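Local coordinates for putative sporulation-specific glycosylase YdhD (Bacillus subtilis subsp. subtilis str. 168, PDB 3CZ8), which probably cleaves glycosidic bonds as a family 18 (chitinase-type) hydrolase linked to sporulation, this chain being its glycosidase domain without its LysM repeats, at residues S214-L223 with V295-W306; T83-N91 with F119-F130. The protein carries 1 engineered substitution. All blocks are in the same frame, centred on the assembly; numbering follows the deposited sequence.

Contact 1. Residues S214-L223 with V295-W306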
loop_
_atom_site.group_PDB
_atom_site.type_symbol
_atom_site.label_atom_id
_atom_site.label_comp_id
_atom_site.label_asym_id
_atom_site.label_seq_id
_atom_site.Cartn_x
_atom_site.Cartn_y
_atom_site.Cartn_z
ATOM N N SER A 214 -8.025 27.522 -12.105
ATOM C CA SER A 214 -7.451 26.986 -10.869
ATOM C C SER A 214 -8.297 25.925 -10.156
ATOM O O SER A 214 -7.753 25.032 -9.505
ATOM C CB SER A 214 -7.093 28.125 -9.918
ATOM O OG SER A 214 -6.033 28.905 -10.461
ATOM N N ARG A 215 -9.614 25.998 -10.316
ATOM C CA ARG A 215 -10.516 25.039 -9.684
ATOM C C ARG A 215 -10.546 23.668 -10.378
ATOM O O ARG A 215 -11.196 22.739 -9.894
ATOM C CB ARG A 215 -11.929 25.624 -9.569
ATOM C CG ARG A 215 -12.751 25.578 -10.853
ATOM C CD ARG A 215 -14.238 25.623 -10.538
ATOM N NE ARG A 215 -14.978 24.677 -11.369
ATOM C CZ ARG A 215 -15.384 23.476 -10.965
ATOM N NH1 ARG A 215 -16.049 22.689 -11.798
ATOM N NH2 ARG A 215 -15.139 23.062 -9.726
ATOM N N LYS A 216 -9.862 23.556 -11.517
ATOM C CA LYS A 216 -9.706 22.283 -12.223
ATOM C C LYS A 216 -8.423 21.537 -11.827
ATOM O O LYS A 216 -8.202 20.411 -12.269
ATOM C CB LYS A 216 -9.665 22.514 -13.739
ATOM C CG LYS A 216 -10.913 23.105 -14.356
ATOM C CD LYS A 216 -10.849 22.960 -15.866
ATOM C CE LYS A 216 -12.167 23.329 -16.505
ATOM N NZ LYS A 216 -12.230 22.884 -17.918
ATOM N N ILE A 217 -7.596 22.167 -10.995
ATOM C CA ILE A 217 -6.244 21.679 -10.721
ATOM C C ILE A 217 -6.142 20.905 -9.406
ATOM O O ILE A 217 -6.422 21.445 -8.335
ATOM C CB ILE A 217 -5.205 22.841 -10.726
ATOM C CG1 ILE A 217 -5.247 23.606 -12.056
ATOM C CG2 ILE A 217 -3.800 22.313 -10.461
ATOM C CD1 ILE A 217 -4.443 24.908 -12.062
ATOM N N ILE A 218 -5.722 19.646 -9.505
ATOM C CA ILE A 218 -5.470 18.813 -8.336
ATOM C C ILE A 218 -3.987 18.447 -8.346
ATOM O O ILE A 218 -3.485 17.922 -9.339
ATOM C CB ILE A 218 -6.375 17.542 -8.330
ATOM C CG1 ILE A 218 -7.847 17.908 -8.084
ATOM C CG2 ILE A 218 -5.928 16.539 -7.276
ATOM C CD1 ILE A 218 -8.681 18.118 -9.330
ATOM N N ILE A 219 -3.283 18.764 -7.260
ATOM C CA ILE A 219 -1.867 18.389 -7.125
ATOM C C ILE A 219 -1.714 17.000 -6.479
ATOM O O ILE A 219 -1.963 16.822 -5.287
ATOM C CB ILE A 219 -1.043 19.466 -6.360
ATOM C CG1 ILE A 219 -1.214 20.861 -6.991
ATOM C CG2 ILE A 219 0.436 19.072 -6.267
ATOM C CD1 ILE A 219 -0.774 20.987 -8.466
ATOM N N GLY A 220 -1.329 16.016 -7.286
ATOM C CA GLY A 220 -1.061 14.666 -6.790
ATOM C C GLY A 220 0.236 14.596 -6.002
ATOM O O GLY A 220 1.243 15.169 -6.409
ATOM N N VAL A 221 0.205 13.901 -4.865
ATOM C CA VAL A 221 1.396 13.724 -4.021
ATOM C C VAL A 221 2.094 12.370 -4.310
ATOM O O VAL A 221 1.460 11.462 -4.864
ATOM C CB VAL A 221 1.067 13.895 -2.508
ATOM C CG1 VAL A 221 0.450 15.280 -2.222
ATOM C CG2 VAL A 221 0.199 12.761 -1.985
ATOM N N PRO A 222 3.404 12.244 -3.975
ATOM C CA PRO A 222 4.144 11.004 -4.259
ATOM C C PRO A 222 3.543 9.737 -3.658
ATOM O O PRO A 222 3.035 9.748 -2.538
ATOM C CB PRO A 222 5.517 11.256 -3.633
ATOM C CG PRO A 222 5.643 12.711 -3.571
ATOM C CD PRO A 222 4.282 13.252 -3.346
ATOM N N LEU A 223 3.597 8.661 -4.429
ATOM C CA LEU A 223 3.270 7.335 -3.934
ATOM C C LEU A 223 4.504 6.715 -3.263
ATOM O O LEU A 223 4.385 6.082 -2.214
ATOM C CB LEU A 223 2.766 6.467 -5.098
ATOM C CG LEU A 223 2.429 4.975 -4.964
ATOM C CD1 LEU A 223 1.435 4.667 -3.845
ATOM C CD2 LEU A 223 1.923 4.448 -6.305
ATOM N N VAL A 295 -1.336 24.572 -2.244
ATOM C CA VAL A 295 -2.626 24.371 -2.889
ATOM C C VAL A 295 -3.581 25.478 -2.435
ATOM O O VAL A 295 -4.299 26.061 -3.257
ATOM C CB VAL A 295 -3.177 22.942 -2.618
ATOM C CG1 VAL A 295 -4.702 22.867 -2.743
ATOM C CG2 VAL A 295 -2.513 21.941 -3.565
ATOM N N ARG A 296 -3.538 25.787 -1.140
ATOM C CA ARG A 296 -4.367 26.835 -0.550
ATOM C C ARG A 296 -3.916 28.235 -0.964
ATOM O O ARG A 296 -4.752 29.102 -1.210
ATOM C CB ARG A 296 -4.388 26.711 0.976
ATOM C CG ARG A 296 -5.209 25.539 1.487
ATOM C CD ARG A 296 -5.058 25.363 2.989
ATOM N NE ARG A 296 -5.953 26.243 3.736
ATOM C CZ ARG A 296 -6.028 26.296 5.062
ATOM N NH1 ARG A 296 -5.255 25.521 5.814
ATOM N NH2 ARG A 296 -6.880 27.132 5.641
ATOM N N GLU A 297 -2.597 28.431 -1.041
ATOM C CA GLU A 297 -1.977 29.679 -1.500
ATOM C C GLU A 297 -2.428 30.075 -2.915
ATOM O O GLU A 297 -2.679 31.248 -3.186
ATOM C CB GLU A 297 -0.446 29.559 -1.450
ATOM C CG GLU A 297 0.321 30.840 -1.813
ATOM C CD GLU A 297 1.813 30.618 -2.068
ATOM O OE1 GLU A 297 2.416 31.443 -2.791
ATOM O OE2 GLU A 297 2.391 29.638 -1.550
ATOM N N TYR A 298 -2.538 29.093 -3.804
ATOM C CA TYR A 298 -2.884 29.355 -5.194
ATOM C C TYR A 298 -4.353 29.108 -5.517
ATOM O O TYR A 298 -4.723 29.080 -6.699
ATOM C CB TYR A 298 -1.997 28.529 -6.121
ATOM C CG TYR A 298 -0.610 29.085 -6.292
ATOM C CD1 TYR A 298 0.445 28.650 -5.495
ATOM C CD2 TYR A 298 -0.346 30.043 -7.264
ATOM C CE1 TYR A 298 1.730 29.161 -5.664
ATOM C CE2 TYR A 298 0.932 30.555 -7.444
ATOM C CZ TYR A 298 1.963 30.112 -6.644
ATOM O OH TYR A 298 3.223 30.630 -6.833
ATOM N N ARG A 299 -5.164 28.940 -4.463
ATOM C CA ARG A 299 -6.607 28.686 -4.580
ATOM C C ARG A 299 -6.942 27.510 -5.506
ATOM O O ARG A 299 -7.917 27.552 -6.268
ATOM C CB ARG A 299 -7.359 29.959 -5.000
ATOM C CG ARG A 299 -7.763 30.866 -3.851
ATOM C CD ARG A 299 -8.512 32.091 -4.365
ATOM N NE ARG A 299 -9.736 32.335 -3.604
ATOM C CZ ARG A 299 -10.927 31.830 -3.916
ATOM N NH1 ARG A 299 -11.981 32.103 -3.160
ATOM N NH2 ARG A 299 -11.072 31.051 -4.985
ATOM N N LEU A 300 -6.134 26.455 -5.429
ATOM C CA LEU A 300 -6.320 25.257 -6.250
ATOM C C LEU A 300 -7.432 24.373 -5.685
ATOM O O LEU A 300 -7.851 24.561 -4.545
ATOM C CB LEU A 300 -5.002 24.488 -6.344
ATOM C CG LEU A 300 -4.054 24.732 -7.526
ATOM C CD1 LEU A 300 -4.169 26.105 -8.202
ATOM C CD2 LEU A 300 -2.623 24.436 -7.119
ATOM N N GLN A 301 -7.895 23.409 -6.479
ATOM C CA GLN A 301 -9.033 22.561 -6.103
ATOM C C GLN A 301 -8.761 21.597 -4.952
ATOM O O GLN A 301 -9.562 21.512 -4.017
ATOM C CB GLN A 301 -9.553 21.778 -7.314
ATOM C CG GLN A 301 -10.687 20.776 -7.031
ATOM C CD GLN A 301 -12.017 21.434 -6.634
ATOM O OE1 GLN A 301 -12.787 20.865 -5.865
ATOM N NE2 GLN A 301 -12.291 22.620 -7.170
ATOM N N ALA A 302 -7.640 20.879 -5.024
ATOM C CA ALA A 302 -7.383 19.766 -4.113
ATOM C C ALA A 302 -5.950 19.257 -4.123
ATOM O O ALA A 302 -5.167 19.553 -5.029
ATOM C CB ALA A 302 -8.320 18.608 -4.432
ATOM N N ILE A 303 -5.639 18.490 -3.079
ATOM C CA ILE A 303 -4.504 17.580 -3.036
ATOM C C ILE A 303 -5.057 16.208 -3.455
ATOM O O ILE A 303 -6.180 15.854 -3.094
ATOM C CB ILE A 303 -3.877 17.573 -1.603
ATOM C CG1 ILE A 303 -2.931 18.778 -1.410
ATOM C CG2 ILE A 303 -3.192 16.247 -1.254
ATOM C CD1 ILE A 303 -1.539 18.624 -1.998
ATOM N N GLY A 304 -4.302 15.467 -4.263
ATOM C CA GLY A 304 -4.657 14.082 -4.597
ATOM C C GLY A 304 -3.651 13.100 -4.018
ATOM O O GLY A 304 -2.455 13.387 -3.980
ATOM N N ALA A 305 -4.126 11.942 -3.562
ATOM C CA ALA A 305 -3.254 10.955 -2.908
ATOM C C ALA A 305 -3.678 9.512 -3.169
ATOM O O ALA A 305 -4.656 9.261 -3.878
ATOM C CB ALA A 305 -3.166 11.227 -1.416
ATOM N N TRP A 306 -2.940 8.566 -2.589
ATOM C CA TRP A 306 -3.108 7.148 -2.916
ATOM C C TRP A 306 -3.588 6.301 -1.744
ATOM O O TRP A 306 -3.213 6.536 -0.598
ATOM C CB TRP A 306 -1.792 6.577 -3.442
ATOM C CG TRP A 306 -1.222 7.343 -4.594
ATOM C CD1 TRP A 306 -0.332 8.386 -4.534
ATOM C CD2 TRP A 306 -1.498 7.130 -5.982
ATOM N NE1 TRP A 306 -0.040 8.829 -5.801
ATOM C CE2 TRP A 306 -0.744 8.078 -6.708
ATOM C CE3 TRP A 306 -2.310 6.226 -6.686
ATOM C CZ2 TRP A 306 -0.775 8.147 -8.105
ATOM C CZ3 TRP A 306 -2.344 6.300 -8.070
ATOM C CH2 TRP A 306 -1.577 7.256 -8.766
HETATM O O HOH W 1 -5.208 30.728 -8.748
#
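Leu223 lies over one face of the Trp306 indole, its CB 3.7 Å from CD1 in a CH-pi contact on the five-membered ring, while Val221 O sits at the ring edge, near its plane, accepting NE1-H at 3.2 Å. These two contacts help set the rotation of the indole, against which Phe13 packs edge-to-face. A second pair of flat groups, the Arg215 guanidinium and the Gln301 amide, stand 88° apart; Gln301 bends at chi2 (68°), which brings NE2 to a lone pair of Arg215 O at 2.9 Å, and the guanidinium itself bonds to Tyr177 OH. Between these ends the strands run parallel: Ile219 N reaches Ala302 O at 3.0 Å, and Gly304 N meets Ile219 O at 2.9 Å, nearly straight (173°). On one face Ile218 CG2 lies 3.6 Å from Gly304 N; on the other Ile219 CG1 meets Leu300 CD2 at 3.8 Å. With alanine replacing Trp306, Val221 O would probably lose its NE1 donor and Leu223 the face it packs on. A glycerol nearby probably comes from the crystallisation liquor, but in family 18 a tryptophan on the last barrel strand commonly floors the sugar site, a role Trp306 may share. Strand 177-181 flanks 217-220 and strand 9-17 flanks 302-310, while helices 198-208 and 285-297 pack against the outer face at Leu300 and Ile303.

Contact 2. Residues T83-N91 with F119-F130; sequences TEIVHQVLN and FEQVSAADRDLF
Val86 and Leu90, one helical turn apart on helix 83-90, form the tight part of this contact, which packs helices on the outside of the family 18 (beta/alpha)8 (TIM) barrel. Val86 CG2 stands anti to its own backbone N and approaches Phe119 CD2 to 3.7 Å. Leu90 CD1 touches both Asp126 CB (3.8 Å) and Phe130 CB (3.9 Å), and Leu90 CB comes to 4.2 Å from Leu129 CB. Within 119-130, Val122 CG2 lies over the centre of the Phe130 ring, so the apolar layer continues into helix 127-143. Because 119-130 directly follows strand 114-118, the contact adjoins the C-terminal end of that strand, where Glu120, the predicted proton donor, points its CB away from helix 83-90.

The looser side is polar: the buried Asp126 carboxylate is satisfied there by groups at the solvent side, among them the exposed Asn91 and a water. With CG trans to the backbone N (chi1 -177°), His87 swings its ring over to this carboxylate, the two planes 29° apart, and ND1 makes a short but weak, bent bond to OD2 at 2.7 Å. Asn91 is held more firmly. Its ND2 gives a nearly straight bond (171°) to Asp126 OD1 at 3.2 Å, met from above the carboxylate plane, and a second to His87 O at 2.7 Å. Both partners lie near the amide plane, while ND2 itself rests over the centre of the His87 imidazole. The water donates to Asn91 OD1 and, at 2.7 Å, to Asp126 OD1. OD1 takes Asn91 ND2 and the water, OD2 a weak bond from His87 ND1, a set that would favour a negatively charged Asp126 and a hydrogen on His87 ND1.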
loop_
_atom_site.group_PDB
_atom_site.type_symbol
_atom_site.label_atom_id
_atom_site.label_comp_id
_atom_site.label_asym_id
_atom_site.label_seq_id
_atom_site.Cartn_x
_atom_site.Cartn_y
_atom_site.Cartn_z
ATOM N N THR A 83 3.893 3.009 -25.206
ATOM C CA THR A 83 4.028 4.191 -26.064
ATOM C C THR A 83 3.381 3.959 -27.437
ATOM O O THR A 83 2.900 4.891 -28.086
ATOM C CB THR A 83 5.536 4.519 -26.254
ATOM O OG1 THR A 83 6.201 4.493 -24.984
ATOM C CG2 THR A 83 5.752 5.879 -26.910
ATOM N N GLU A 84 3.395 2.700 -27.875
ATOM C CA GLU A 84 2.902 2.311 -29.198
ATOM C C GLU A 84 1.394 2.058 -29.270
ATOM O O GLU A 84 0.756 2.456 -30.243
ATOM C CB GLU A 84 3.667 1.090 -29.728
ATOM C CG GLU A 84 5.089 1.393 -30.216
ATOM C CD GLU A 84 6.140 1.376 -29.106
ATOM O OE1 GLU A 84 7.286 1.791 -29.380
ATOM O OE2 GLU A 84 5.833 0.948 -27.968
ATOM N N ILE A 85 0.836 1.386 -28.260
ATOM C CA ILE A 85 -0.600 1.066 -28.222
ATOM C C ILE A 85 -1.483 2.321 -28.262
ATOM O O ILE A 85 -2.452 2.377 -29.028
ATOM C CB ILE A 85 -0.969 0.144 -27.017
ATOM C CG1 ILE A 85 -0.510 -1.293 -27.298
ATOM C CG2 ILE A 85 -2.471 0.170 -26.722
ATOM C CD1 ILE A 85 -1.067 -2.338 -26.350
ATOM N N VAL A 86 -1.120 3.327 -27.463
ATOM C CA VAL A 86 -1.820 4.615 -27.459
ATOM C C VAL A 86 -1.634 5.377 -28.788
ATOM O O VAL A 86 -2.566 6.033 -29.255
ATOM C CB VAL A 86 -1.470 5.483 -26.192
ATOM C CG1 VAL A 86 -0.016 5.944 -26.193
ATOM C CG2 VAL A 86 -2.418 6.672 -26.049
ATOM N N HIS A 87 -0.458 5.238 -29.406
ATOM C CA HIS A 87 -0.162 5.838 -30.717
ATOM C C HIS A 87 -1.055 5.273 -31.830
ATOM O O HIS A 87 -1.541 6.019 -32.677
ATOM C CB HIS A 87 1.318 5.651 -31.069
ATOM C CG HIS A 87 1.728 6.296 -32.358
ATOM N ND1 HIS A 87 2.213 7.584 -32.422
ATOM C CD2 HIS A 87 1.747 5.824 -33.628
ATOM C CE1 HIS A 87 2.496 7.885 -33.676
ATOM N NE2 HIS A 87 2.220 6.834 -34.429
ATOM N N GLN A 88 -1.270 3.960 -31.808
ATOM C CA GLN A 88 -2.112 3.277 -32.789
ATOM C C GLN A 88 -3.580 3.680 -32.656
ATOM O O GLN A 88 -4.317 3.690 -33.642
ATOM C CB GLN A 88 -1.976 1.757 -32.654
ATOM C CG GLN A 88 -0.669 1.184 -33.201
ATOM C CD GLN A 88 -0.525 -0.305 -32.930
ATOM O OE1 GLN A 88 -0.451 -0.736 -31.779
ATOM N NE2 GLN A 88 -0.473 -1.097 -33.994
ATOM N N VAL A 89 -3.986 4.009 -31.431
ATOM C CA VAL A 89 -5.338 4.478 -31.144
ATOM C C VAL A 89 -5.520 5.928 -31.610
ATOM O O VAL A 89 -6.475 6.238 -32.331
ATOM C CB VAL A 89 -5.674 4.338 -29.638
ATOM C CG1 VAL A 89 -6.967 5.061 -29.294
ATOM C CG2 VAL A 89 -5.779 2.873 -29.252
ATOM N N LEU A 90 -4.588 6.797 -31.219
ATOM C CA LEU A 90 -4.666 8.228 -31.515
ATOM C C LEU A 90 -4.546 8.578 -33.005
ATOM O O LEU A 90 -4.947 9.667 -33.421
ATOM C CB LEU A 90 -3.623 9.009 -30.698
ATOM C CG LEU A 90 -3.825 9.097 -29.176
ATOM C CD1 LEU A 90 -2.719 9.913 -28.525
ATOM C CD2 LEU A 90 -5.195 9.660 -28.803
ATOM N N ASN A 91 -4.011 7.651 -33.800
ATOM C CA ASN A 91 -3.806 7.876 -35.232
ATOM C C ASN A 91 -4.810 7.147 -36.136
ATOM O O ASN A 91 -4.854 7.384 -37.345
ATOM C CB ASN A 91 -2.364 7.549 -35.625
ATOM C CG ASN A 91 -1.374 8.560 -35.085
ATOM O OD1 ASN A 91 -0.984 9.496 -35.784
ATOM N ND2 ASN A 91 -0.966 8.385 -33.834
ATOM N N PHE A 119 -3.151 8.028 -19.480
ATOM C CA PHE A 119 -2.315 7.632 -20.599
ATOM C C PHE A 119 -0.929 8.203 -20.371
ATOM O O PHE A 119 -0.745 9.420 -20.304
ATOM C CB PHE A 119 -2.874 8.092 -21.961
ATOM C CG PHE A 119 -4.152 7.398 -22.382
ATOM C CD1 PHE A 119 -4.655 6.302 -21.680
ATOM C CD2 PHE A 119 -4.840 7.836 -23.514
ATOM C CE1 PHE A 119 -5.829 5.670 -22.079
ATOM C CE2 PHE A 119 -6.015 7.202 -23.930
ATOM C CZ PHE A 119 -6.509 6.117 -23.210
ATOM N N GLU A 120 0.043 7.312 -20.242
ATOM C CA GLU A 120 1.417 7.729 -20.039
ATOM C C GLU A 120 2.278 7.366 -21.233
ATOM O O GLU A 120 1.916 6.484 -22.030
ATOM C CB GLU A 120 1.977 7.154 -18.745
ATOM C CG GLU A 120 1.351 7.782 -17.512
ATOM C CD GLU A 120 1.894 7.213 -16.222
ATOM O OE1 GLU A 120 3.107 6.911 -16.151
ATOM O OE2 GLU A 120 1.099 7.067 -15.275
ATOM N N GLN A 121 3.404 8.071 -21.345
ATOM C CA GLN A 121 4.325 7.983 -22.484
ATOM C C GLN A 121 3.613 8.280 -23.808
ATOM O O GLN A 121 3.828 7.590 -24.809
ATOM C CB GLN A 121 5.061 6.630 -22.522
ATOM C CG GLN A 121 5.974 6.360 -21.315
ATOM C CD GLN A 121 6.366 4.890 -21.197
ATOM O OE1 GLN A 121 6.706 4.239 -22.189
ATOM N NE2 GLN A 121 6.320 4.361 -19.979
ATOM N N VAL A 122 2.743 9.289 -23.792
ATOM C CA VAL A 122 2.112 9.779 -25.012
ATOM C C VAL A 122 3.211 10.486 -25.792
ATOM O O VAL A 122 3.848 11.403 -25.266
ATOM C CB VAL A 122 0.906 10.733 -24.718
ATOM C CG1 VAL A 122 0.481 11.512 -25.974
ATOM C CG2 VAL A 122 -0.287 9.940 -24.175
ATOM N N SER A 123 3.458 10.029 -27.019
ATOM C CA SER A 123 4.493 10.627 -27.866
ATOM C C SER A 123 4.168 12.086 -28.218
ATOM O O SER A 123 3.001 12.481 -28.274
ATOM C CB SER A 123 4.749 9.777 -29.118
ATOM O OG SER A 123 3.651 9.815 -30.009
ATOM N N ALA A 124 5.216 12.878 -28.422
ATOM C CA ALA A 124 5.106 14.316 -28.672
ATOM C C ALA A 124 4.422 14.672 -29.990
ATOM O O ALA A 124 3.881 15.772 -30.136
ATOM C CB ALA A 124 6.480 14.947 -28.626
ATOM N N ALA A 125 4.464 13.747 -30.949
ATOM C CA ALA A 125 3.812 13.937 -32.245
ATOM C C ALA A 125 2.291 13.813 -32.136
ATOM O O ALA A 125 1.555 14.345 -32.970
ATOM C CB ALA A 125 4.343 12.941 -33.253
ATOM N N ASP A 126 1.842 13.116 -31.093
ATOM C CA ASP A 126 0.434 12.827 -30.860
ATOM C C ASP A 126 -0.224 13.818 -29.905
ATOM O O ASP A 126 -1.249 13.498 -29.304
ATOM C CB ASP A 126 0.299 11.423 -30.274
ATOM C CG ASP A 126 0.667 10.334 -31.258
ATOM O OD1 ASP A 126 0.835 10.632 -32.459
ATOM O OD2 ASP A 126 0.778 9.169 -30.822
ATOM N N ARG A 127 0.348 15.016 -29.794
ATOM C CA ARG A 127 -0.097 15.964 -28.788
ATOM C C ARG A 127 -1.461 16.596 -29.092
ATOM O O ARG A 127 -2.311 16.677 -28.201
ATOM C CB ARG A 127 1.009 16.985 -28.473
ATOM C CG ARG A 127 1.111 18.233 -29.329
ATOM C CD ARG A 127 0.785 19.466 -28.506
ATOM N NE ARG A 127 1.568 19.530 -27.274
ATOM C CZ ARG A 127 1.809 20.641 -26.580
ATOM N NH1 ARG A 127 1.338 21.815 -26.986
ATOM N NH2 ARG A 127 2.530 20.573 -25.470
ATOM N N ASP A 128 -1.678 16.995 -30.343
ATOM C CA ASP A 128 -2.944 17.560 -30.768
ATOM C C ASP A 128 -3.991 16.470 -30.979
ATOM O O ASP A 128 -5.190 16.713 -30.821
ATOM C CB ASP A 128 -2.746 18.423 -32.020
ATOM C CG ASP A 128 -2.038 19.740 -31.714
ATOM O OD1 ASP A 128 -1.668 20.462 -32.666
ATOM O OD2 ASP A 128 -1.852 20.057 -30.516
ATOM N N LEU A 129 -3.530 15.266 -31.305
ATOM C CA LEU A 129 -4.410 14.108 -31.459
ATOM C C LEU A 129 -4.950 13.624 -30.122
ATOM O O LEU A 129 -6.082 13.133 -30.043
ATOM C CB LEU A 129 -3.685 12.965 -32.175
ATOM C CG LEU A 129 -3.206 13.230 -33.608
ATOM C CD1 LEU A 129 -2.314 12.095 -34.073
ATOM C CD2 LEU A 129 -4.372 13.432 -34.576
ATOM N N PHE A 130 -4.129 13.760 -29.081
ATOM C CA PHE A 130 -4.528 13.424 -27.713
ATOM C C PHE A 130 -5.584 14.406 -27.217
ATOM O O PHE A 130 -6.591 13.988 -26.660
ATOM C CB PHE A 130 -3.312 13.389 -26.773
ATOM C CG PHE A 130 -3.606 12.844 -25.396
ATOM C CD1 PHE A 130 -2.949 13.356 -24.284
ATOM C CD2 PHE A 130 -4.537 11.826 -25.208
ATOM C CE1 PHE A 130 -3.204 12.860 -23.010
ATOM C CE2 PHE A 130 -4.809 11.339 -23.935
ATOM C CZ PHE A 130 -4.137 11.852 -22.838
HETATM O O HOH W 2 0.855 11.196 -35.145
#

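From the N terminus, contact 2 comes first: helix 83-90 meets 119-130 and closes a loop of 27 residues that holds helix 93-110 and strand 114-118. Contact 1 follows in series, where 214-223 meets 295-306 across 71 residues that include the inserted five-stranded antiparallel sheet and most of helix 285-297. The loops neither nest nor cross. Contact 2 ties helices outside the TIM barrel to the end of one barrel strand, whereas contact 1 joins two neighbouring parallel strands of the barrel. Their centres are 26 Å apart, yet the side chains of Glu120 and Trp306 come within about 7 Å, which places these two side chains, not the whole contacts, near the probable active site.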